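Histidine triad (HIT) protein (Sinorhizobium meliloti, PDB 3NRD) probably binds nucleotides through the HIT domain in this C-terminal part of a longer protein, and may act as a nucleotide hydrolase or nucleotidyl transferase like its relatives. Local coordinates at residues W34-L39 and H93-A98. Residues are numbered along the deposited sequence; the frame is centred on the assembly and turned at random. Where two conformers were deposited one is given.
Sequences WPWLIL and HVHVIA. With SO4 (sulfate ion), chain H.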
ATOM      1  N   TRP A  34      12.054   6.707   9.734  1.00 21.13           N
ATOM      2  CA  TRP A  34      10.740   7.265   9.381  1.00 21.02           C
ATOM      3  C   TRP A  34       9.730   6.804  10.416  1.00 20.72           C
ATOM      4  O   TRP A  34       9.838   5.674  10.890  1.00 22.44           O
ATOM      5  CB  TRP A  34      10.257   6.825   7.993  1.00 20.43           C
ATOM      6  CG  TRP A  34      11.263   6.822   6.944  1.00 20.05           C
ATOM      7  CD1 TRP A  34      11.506   7.804   6.044  1.00 22.15           C
ATOM      8  CD2 TRP A  34      12.159   5.766   6.647  1.00 20.16           C
ATOM      9  NE1 TRP A  34      12.514   7.422   5.193  1.00 22.69           N
ATOM     10  CE2 TRP A  34      12.919   6.161   5.543  1.00 20.72           C
ATOM     11  CE3 TRP A  34      12.398   4.500   7.214  1.00 21.77           C
ATOM     12  CZ2 TRP A  34      13.906   5.341   4.992  1.00 22.00           C
ATOM     13  CZ3 TRP A  34      13.381   3.699   6.670  1.00 20.14           C
ATOM     14  CH2 TRP A  34      14.138   4.129   5.590  1.00 21.05           C
ATOM     15  N   PRO A  35       8.771   7.661  10.806  1.00 21.26           N
ATOM     16  CA  PRO A  35       7.699   7.135  11.685  1.00 20.53           C
ATOM     17  C   PRO A  35       6.832   6.139  10.923  1.00 20.08           C
ATOM     18  O   PRO A  35       6.121   6.503   9.959  1.00 20.64           O
ATOM     19  CB  PRO A  35       6.929   8.374  12.115  1.00 20.99           C
ATOM     20  CG  PRO A  35       7.811   9.565  11.740  1.00 22.12           C
ATOM     21  CD  PRO A  35       8.680   9.124  10.614  1.00 21.82           C
ATOM     22  N   TRP A  36       6.880   4.888  11.371  1.00 19.44           N
ATOM     23  CA  TRP A  36       6.461   3.732  10.568  1.00 18.72           C
ATOM     24  C   TRP A  36       5.716   2.775  11.479  1.00 18.10           C
ATOM     25  O   TRP A  36       6.281   2.277  12.458  1.00 17.61           O
ATOM     26  CB  TRP A  36       7.715   3.122   9.990  1.00 18.74           C
ATOM     27  CG  TRP A  36       7.592   1.945   9.113  1.00 18.85           C
ATOM     28  CD1 TRP A  36       6.489   1.212   8.836  1.00 20.40           C
ATOM     29  CD2 TRP A  36       8.663   1.330   8.433  1.00 18.89           C
ATOM     30  NE1 TRP A  36       6.807   0.175   8.024  1.00 21.35           N
ATOM     31  CE2 TRP A  36       8.145   0.220   7.760  1.00 20.93           C
ATOM     32  CE3 TRP A  36      10.033   1.607   8.339  1.00 22.71           C
ATOM     33  CZ2 TRP A  36       8.941  -0.623   6.986  1.00 22.94           C
ATOM     34  CZ3 TRP A  36      10.828   0.774   7.575  1.00 23.42           C
ATOM     35  CH2 TRP A  36      10.283  -0.329   6.908  1.00 23.77           C
ATOM     36  N   LEU A  37       4.437   2.582  11.172  1.00 17.57           N
ATOM     37  CA  LEU A  37       3.550   1.706  11.892  1.00 18.21           C
ATOM     38  C   LEU A  37       3.178   0.549  11.004  1.00 18.74           C
ATOM     39  O   LEU A  37       3.141   0.675   9.760  1.00 18.82           O
ATOM     40  CB  LEU A  37       2.281   2.435  12.257  1.00 17.78           C
ATOM     41  CG  LEU A  37       2.484   3.748  13.027  1.00 19.27           C
ATOM     42  CD1 LEU A  37       1.129   4.348  13.356  1.00 18.55           C
ATOM     43  CD2 LEU A  37       3.310   3.553  14.288  1.00 19.31           C
ATOM     44  N   ILE A  38       2.866  -0.572  11.624  1.00 18.90           N
ATOM     45  CA  ILE A  38       2.190  -1.630  10.905  1.00 19.51           C
ATOM     46  C   ILE A  38       0.907  -2.013  11.603  1.00 18.47           C
ATOM     47  O   ILE A  38       0.832  -1.965  12.837  1.00 19.75           O
ATOM     48  CB  ILE A  38       3.090  -2.880  10.644  1.00 20.20           C
ATOM     49  CG1 ILE A  38       3.511  -3.584  11.908  1.00 23.72           C
ATOM     50  CG2 ILE A  38       4.334  -2.442   9.893  1.00 23.88           C
ATOM     51  CD1 ILE A  38       4.224  -4.933  11.646  1.00 25.95           C
ATOM     52  N   LEU A  39      -0.082  -2.361  10.786  1.00 17.40           N
ATOM     53  CA  LEU A  39      -1.388  -2.816  11.247  0.50 17.38           C
ATOM     54  C   LEU A  39      -1.484  -4.279  10.878  1.00 17.29           C
ATOM     55  O   LEU A  39      -1.278  -4.627   9.723  1.00 17.68           O
ATOM     56  CB  LEU A  39      -2.527  -2.042  10.602  0.50 16.80           C
ATOM     57  CG  LEU A  39      -2.939  -0.805  11.396  0.50 17.22           C
ATOM     58  CD1 LEU A  39      -1.822   0.254  11.361  0.50 17.32           C
ATOM     59  CD2 LEU A  39      -4.255  -0.258  10.868  0.50 14.43           C
ATOM     60  N   HIS A  93       0.074  -7.645   6.744  1.00 19.08           N
ATOM     61  CA  HIS A  93       0.308  -6.474   7.562  1.00 18.65           C
ATOM     62  C   HIS A  93       0.404  -5.257   6.664  1.00 18.60           C
ATOM     63  O   HIS A  93       0.923  -5.342   5.541  1.00 19.42           O
ATOM     64  CB  HIS A  93       1.536  -6.650   8.440  1.00 18.74           C
ATOM     65  CG  HIS A  93       2.786  -6.929   7.678  1.00 18.65           C
ATOM     66  ND1 HIS A  93       3.002  -8.110   6.990  1.00 19.81           N
ATOM     67  CD2 HIS A  93       3.900  -6.182   7.512  1.00 18.38           C
ATOM     68  CE1 HIS A  93       4.188  -8.059   6.415  1.00 17.28           C
ATOM     69  NE2 HIS A  93       4.736  -6.889   6.692  1.00 18.25           N
ATOM     70  N   VAL A  94      -0.137  -4.138   7.145  1.00 17.93           N
ATOM     71  CA  VAL A  94      -0.231  -2.934   6.334  1.00 17.45           C
ATOM     72  C   VAL A  94       0.689  -1.925   6.954  1.00 18.06           C
ATOM     73  O   VAL A  94       0.506  -1.575   8.142  1.00 19.60           O
ATOM     74  CB  VAL A  94      -1.636  -2.373   6.275  1.00 17.26           C
ATOM     75  CG1 VAL A  94      -1.644  -1.075   5.463  1.00 16.26           C
ATOM     76  CG2 VAL A  94      -2.609  -3.402   5.670  1.00 15.33           C
ATOM     77  N   HIS A  95       1.671  -1.481   6.169  1.00 17.57           N
ATOM     78  CA  HIS A  95       2.586  -0.421   6.530  1.00 17.15           C
ATOM     79  C   HIS A  95       1.877   0.921   6.391  1.00 17.36           C
ATOM     80  O   HIS A  95       1.195   1.143   5.394  1.00 17.50           O
ATOM     81  CB  HIS A  95       3.819  -0.413   5.608  1.00 17.96           C
ATOM     82  CG  HIS A  95       4.558  -1.723   5.526  1.00 16.49           C
ATOM     83  ND1 HIS A  95       5.528  -2.090   6.427  1.00 17.58           N
ATOM     84  CD2 HIS A  95       4.506  -2.719   4.610  1.00 18.09           C
ATOM     85  CE1 HIS A  95       6.020  -3.274   6.095  1.00 20.66           C
ATOM     86  NE2 HIS A  95       5.434  -3.670   4.979  1.00 19.19           N
ATOM     87  N   VAL A  96       2.045   1.809   7.375  1.00 17.62           N
ATOM     88  CA  VAL A  96       1.523   3.171   7.356  1.00 17.20           C
ATOM     89  C   VAL A  96       2.650   4.055   7.832  1.00 18.29           C
ATOM     90  O   VAL A  96       3.001   4.040   9.014  1.00 18.45           O
ATOM     91  CB  VAL A  96       0.317   3.353   8.277  1.00 17.56           C
ATOM     92  CG1 VAL A  96      -0.234   4.814   8.176  1.00 16.27           C
ATOM     93  CG2 VAL A  96      -0.752   2.325   7.968  1.00 15.17           C
ATOM     94  N   ILE A  97       3.236   4.794   6.900  1.00 17.84           N
ATOM     95  CA  ILE A  97       4.535   5.423   7.101  1.00 18.39           C
ATOM     96  C   ILE A  97       4.415   6.933   6.866  1.00 18.15           C
ATOM     97  O   ILE A  97       3.842   7.346   5.859  1.00 19.13           O
ATOM     98  CB  ILE A  97       5.578   4.896   6.130  1.00 18.23           C
ATOM     99  CG1 ILE A  97       5.734   3.359   6.213  1.00 18.55           C
ATOM    100  CG2 ILE A  97       6.914   5.577   6.399  1.00 18.23           C
ATOM    101  CD1 ILE A  97       6.038   2.718   4.897  1.00 18.20           C
ATOM    102  N   ALA A  98       4.956   7.737   7.772  1.00 18.09           N
ATOM    103  CA  ALA A  98       4.953   9.213   7.657  1.00 18.47           C
ATOM    104  C   ALA A  98       6.190   9.681   6.892  1.00 18.96           C
ATOM    105  O   ALA A  98       7.302   9.334   7.258  1.00 19.19           O
ATOM    106  CB  ALA A  98       4.946   9.838   9.015  1.00 18.38           C
TER
HETATM  107  S   SO4 H 207       6.951  -6.728   4.131  1.00 29.25           S
HETATM  108  O1  SO4 H 207       5.712  -6.032   3.784  1.00 28.07           O
HETATM  109  O2  SO4 H 207       7.132  -6.526   5.547  1.00 31.15           O
HETATM  110  O3  SO4 H 207       6.869  -8.152   3.914  1.00 30.52           O
HETATM  111  O4  SO4 H 207       8.107  -6.269   3.440  1.00 29.74           O
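Trp36 and His95 project from the same face of two antiparallel strands and are joined by an indole-to-imidazole hydrogen bond, Trp36 NE1 to His95 ND1 at 3.1 Å. The acceptor lies almost in the indole plane, whereas the donor stands 20° out of the imidazole plane; the two rings meet rim to rim. With CG anti to the backbone N (chi1 -179°), the Trp36 indole runs alongside its cross-strand neighbours. His95 NE2 donates to sulfate O1 at 2.7 Å, and together these two bonds help to fix the rotation of the ring. His93 NE2 grips O2 of the same ion, also at 2.7 Å, while its ND1 is bonded to Gln91 O. His93 and His95 take the places of the second and third histidines of the His-x-His-x-His-x-x motif, with Gln91 in that of the first. The ion, probably from the crystallisation liquor and also bonded to Gly86 N, may mimic a nucleotide phosphate.

Apolar contacts flank this polar chain. Ile97 CG1 packs over one face of the Trp36 pyrrole ring in a CH-pi contact, 3.7 Å from the centroid, and Pro35 CB meets Ala98 CB at 4.0 Å. Replacing Trp36 by an alanine would probably leave His95 ND1 without its donor, its ring freer to turn, and remove the indole face against which Ile97 CG1 packs.

Backbone bonds pair Leu37 with Val96 and Leu39 with Val94 in both directions, and Ala98 N reaches Pro35 O at 2.8 Å in a nearly straight bond.

Strands 36-41 and 94-99 are adjacent interior strands of the five-stranded antiparallel sheet, flanked by 24-29 and 79-84. Trp111 packs on the Trp36 and His95 rings; on the other face, Leu37 and Val96 meet helix 54-75, and Leu37 also touches helix 121-134.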